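Benzoate transport porin BenP (Acinetobacter baumannii AB307-0294, PDB 5DL8) probably forms a substrate-selective channel of the OprD family in the outer membrane, with benzoate as its presumed substrate. Local coordinates at residues I262-I267 / Q285-E290. Numbering follows the deposited sequence.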
loop_
_atom_site.group_PDB
_atom_site.type_symbol
_atom_site.label_atom_id
_atom_site.label_comp_id
_atom_site.label_asym_id
_atom_site.label_seq_id
_atom_site.Cartn_x
_atom_site.Cartn_y
_atom_site.Cartn_z
ATOM N N ILE A 262 22.784 0.639 -2.706
ATOM C CA ILE A 262 21.690 0.986 -1.816
ATOM C C ILE A 262 22.331 1.028 -0.395
ATOM O O ILE A 262 23.033 0.110 0.008
ATOM C CB ILE A 262 20.552 0.033 -2.043
ATOM C CG1 ILE A 262 19.891 0.284 -3.464
ATOM C CG2 ILE A 262 19.578 0.131 -0.925
ATOM C CD1 ILE A 262 18.879 -0.780 -3.987
ATOM N N ASP A 263 22.251 2.196 0.253
ATOM C CA ASP A 263 22.747 2.445 1.594
ATOM C C ASP A 263 21.795 3.488 2.271
ATOM O O ASP A 263 22.042 4.728 2.236
ATOM C CB ASP A 263 24.090 3.045 1.491
ATOM C CG ASP A 263 24.673 3.353 2.871
ATOM O OD1 ASP A 263 24.591 2.474 3.731
ATOM O OD2 ASP A 263 25.219 4.442 3.049
ATOM N N ALA A 264 20.723 3.021 2.868
ATOM C CA ALA A 264 19.810 3.951 3.527
ATOM C C ALA A 264 19.100 3.450 4.760
ATOM O O ALA A 264 18.613 2.303 4.813
ATOM C CB ALA A 264 18.736 4.435 2.505
ATOM N N GLU A 265 18.956 4.363 5.695
ATOM C CA GLU A 265 18.086 4.129 6.905
ATOM C C GLU A 265 16.921 5.135 6.844
ATOM O O GLU A 265 17.133 6.326 6.418
ATOM C CB GLU A 265 18.804 4.395 8.215
ATOM C CG GLU A 265 19.923 3.446 8.464
ATOM C CD GLU A 265 20.651 3.807 9.782
ATOM O OE1 GLU A 265 21.369 4.856 9.773
ATOM O OE2 GLU A 265 20.405 3.112 10.825
ATOM N N ASN A 266 15.769 4.717 7.326
ATOM C CA ASN A 266 14.575 5.640 7.464
ATOM C C ASN A 266 14.025 5.526 8.867
ATOM O O ASN A 266 13.575 4.466 9.333
ATOM C CB ASN A 266 13.568 5.403 6.348
ATOM C CG ASN A 266 12.211 6.104 6.563
ATOM O OD1 ASN A 266 11.905 6.597 7.603
ATOM N ND2 ASN A 266 11.371 6.045 5.571
ATOM N N ILE A 267 14.198 6.593 9.611
ATOM C CA ILE A 267 13.768 6.589 10.971
ATOM C C ILE A 267 12.567 7.525 11.066
ATOM O O ILE A 267 12.674 8.663 10.647
ATOM C CB ILE A 267 14.932 7.080 11.926
ATOM C CG1 ILE A 267 16.150 6.213 11.631
ATOM C CG2 ILE A 267 14.551 6.892 13.343
ATOM C CD1 ILE A 267 17.383 6.390 12.528
ATOM N N GLN A 285 10.350 12.325 10.092
ATOM C CA GLN A 285 11.050 11.296 9.386
ATOM C C GLN A 285 12.384 11.801 8.802
ATOM O O GLN A 285 12.545 12.922 8.270
ATOM C CB GLN A 285 10.184 10.716 8.232
ATOM C CG GLN A 285 10.896 9.936 7.125
ATOM C CD GLN A 285 9.862 9.349 6.110
ATOM O OE1 GLN A 285 9.082 8.486 6.445
ATOM N NE2 GLN A 285 9.846 9.886 4.881
ATOM N N GLN A 286 13.338 10.907 8.835
ATOM C CA GLN A 286 14.656 11.214 8.353
ATOM C C GLN A 286 15.268 10.077 7.561
ATOM O O GLN A 286 15.272 8.964 8.063
ATOM C CB GLN A 286 15.585 11.527 9.548
ATOM C CG GLN A 286 16.733 12.344 9.109
ATOM C CD GLN A 286 17.671 12.850 10.210
ATOM O OE1 GLN A 286 17.241 13.433 11.181
ATOM N NE2 GLN A 286 19.008 12.735 9.946
ATOM N N ILE A 287 15.930 10.388 6.450
ATOM C CA ILE A 287 16.559 9.386 5.665
ATOM C C ILE A 287 18.061 9.609 5.860
ATOM O O ILE A 287 18.607 10.789 5.737
ATOM C CB ILE A 287 16.271 9.533 4.147
ATOM C CG1 ILE A 287 14.790 9.760 3.923
ATOM C CG2 ILE A 287 16.938 8.370 3.366
ATOM C CD1 ILE A 287 13.965 8.553 4.341
ATOM N N ILE A 288 18.776 8.506 6.090
ATOM C CA ILE A 288 20.243 8.559 6.485
ATOM C C ILE A 288 21.080 7.602 5.672
ATOM O O ILE A 288 20.638 6.478 5.400
ATOM C CB ILE A 288 20.496 8.271 7.999
ATOM C CG1 ILE A 288 19.461 9.002 8.888
ATOM C CG2 ILE A 288 21.939 8.756 8.433
ATOM C CD1 ILE A 288 19.302 8.471 10.274
ATOM N N GLY A 289 22.250 8.056 5.242
ATOM C CA GLY A 289 23.095 7.226 4.431
ATOM C C GLY A 289 23.430 7.883 3.121
ATOM O O GLY A 289 23.121 9.067 2.893
ATOM N N GLU A 290 24.134 7.134 2.313
ATOM C CA GLU A 290 24.609 7.602 1.085
ATOM C C GLU A 290 23.627 7.401 -0.113
ATOM O O GLU A 290 24.031 7.707 -1.242
ATOM C CB GLU A 290 25.997 6.949 0.796
ATOM C CG GLU A 290 27.026 7.485 1.745
ATOM C CD GLU A 290 28.465 6.856 1.533
ATOM O OE1 GLU A 290 28.565 5.750 0.947
ATOM O OE2 GLU A 290 29.431 7.550 1.946
#
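Two antiparallel hydrogen-bonded pairs, E265 with I288 and I267 with Q286, lock 262-267 to 285-290. E265 N gives a bond of 2.7 Å to I288 O, and I288 N returns one to E265 O; I267 N to Q286 O and Q286 N to I267 O both measure 3.0 Å. N266 and I287 form the non-hydrogen-bonded pair between them, where I287 CA comes within 3.2 Å of E265 O in a CA-H...O contact. The two segments are the open ends of the hairpin made by strands 263-275 and 278-288, neighbouring staves of the antiparallel barrel characteristic of OprD porins. Strand 243-255 continues the wall beyond 262-267, and strand 319-328 beyond 285-290.

Apolar contact on the face carrying E265, I267, Q286 and I288 is made by methyl ends, I267 CD1 lying 3.6 Å from I288 CD1. E265 OE1 lies beside I288 CB, 3.9 Å away, while OE2 bonds to Y250 OH. On the other face, I287 CD1 packs 3.7 Å from N266 CG; its bent chain (chi2 -65°) turns this methyl toward the amide.

Among polar side chains, N266 ND2 makes a weak 3.5 Å bond to Q285 OE1, the amide planes 75° apart; Q285 NE2 is held by the carbonyls of G312 and F313. Beyond the last bridge, at the open end of the hairpin, E290 N donates to D263 OD2 (3.0 Å, 166°), meeting it from above the carboxylate plane.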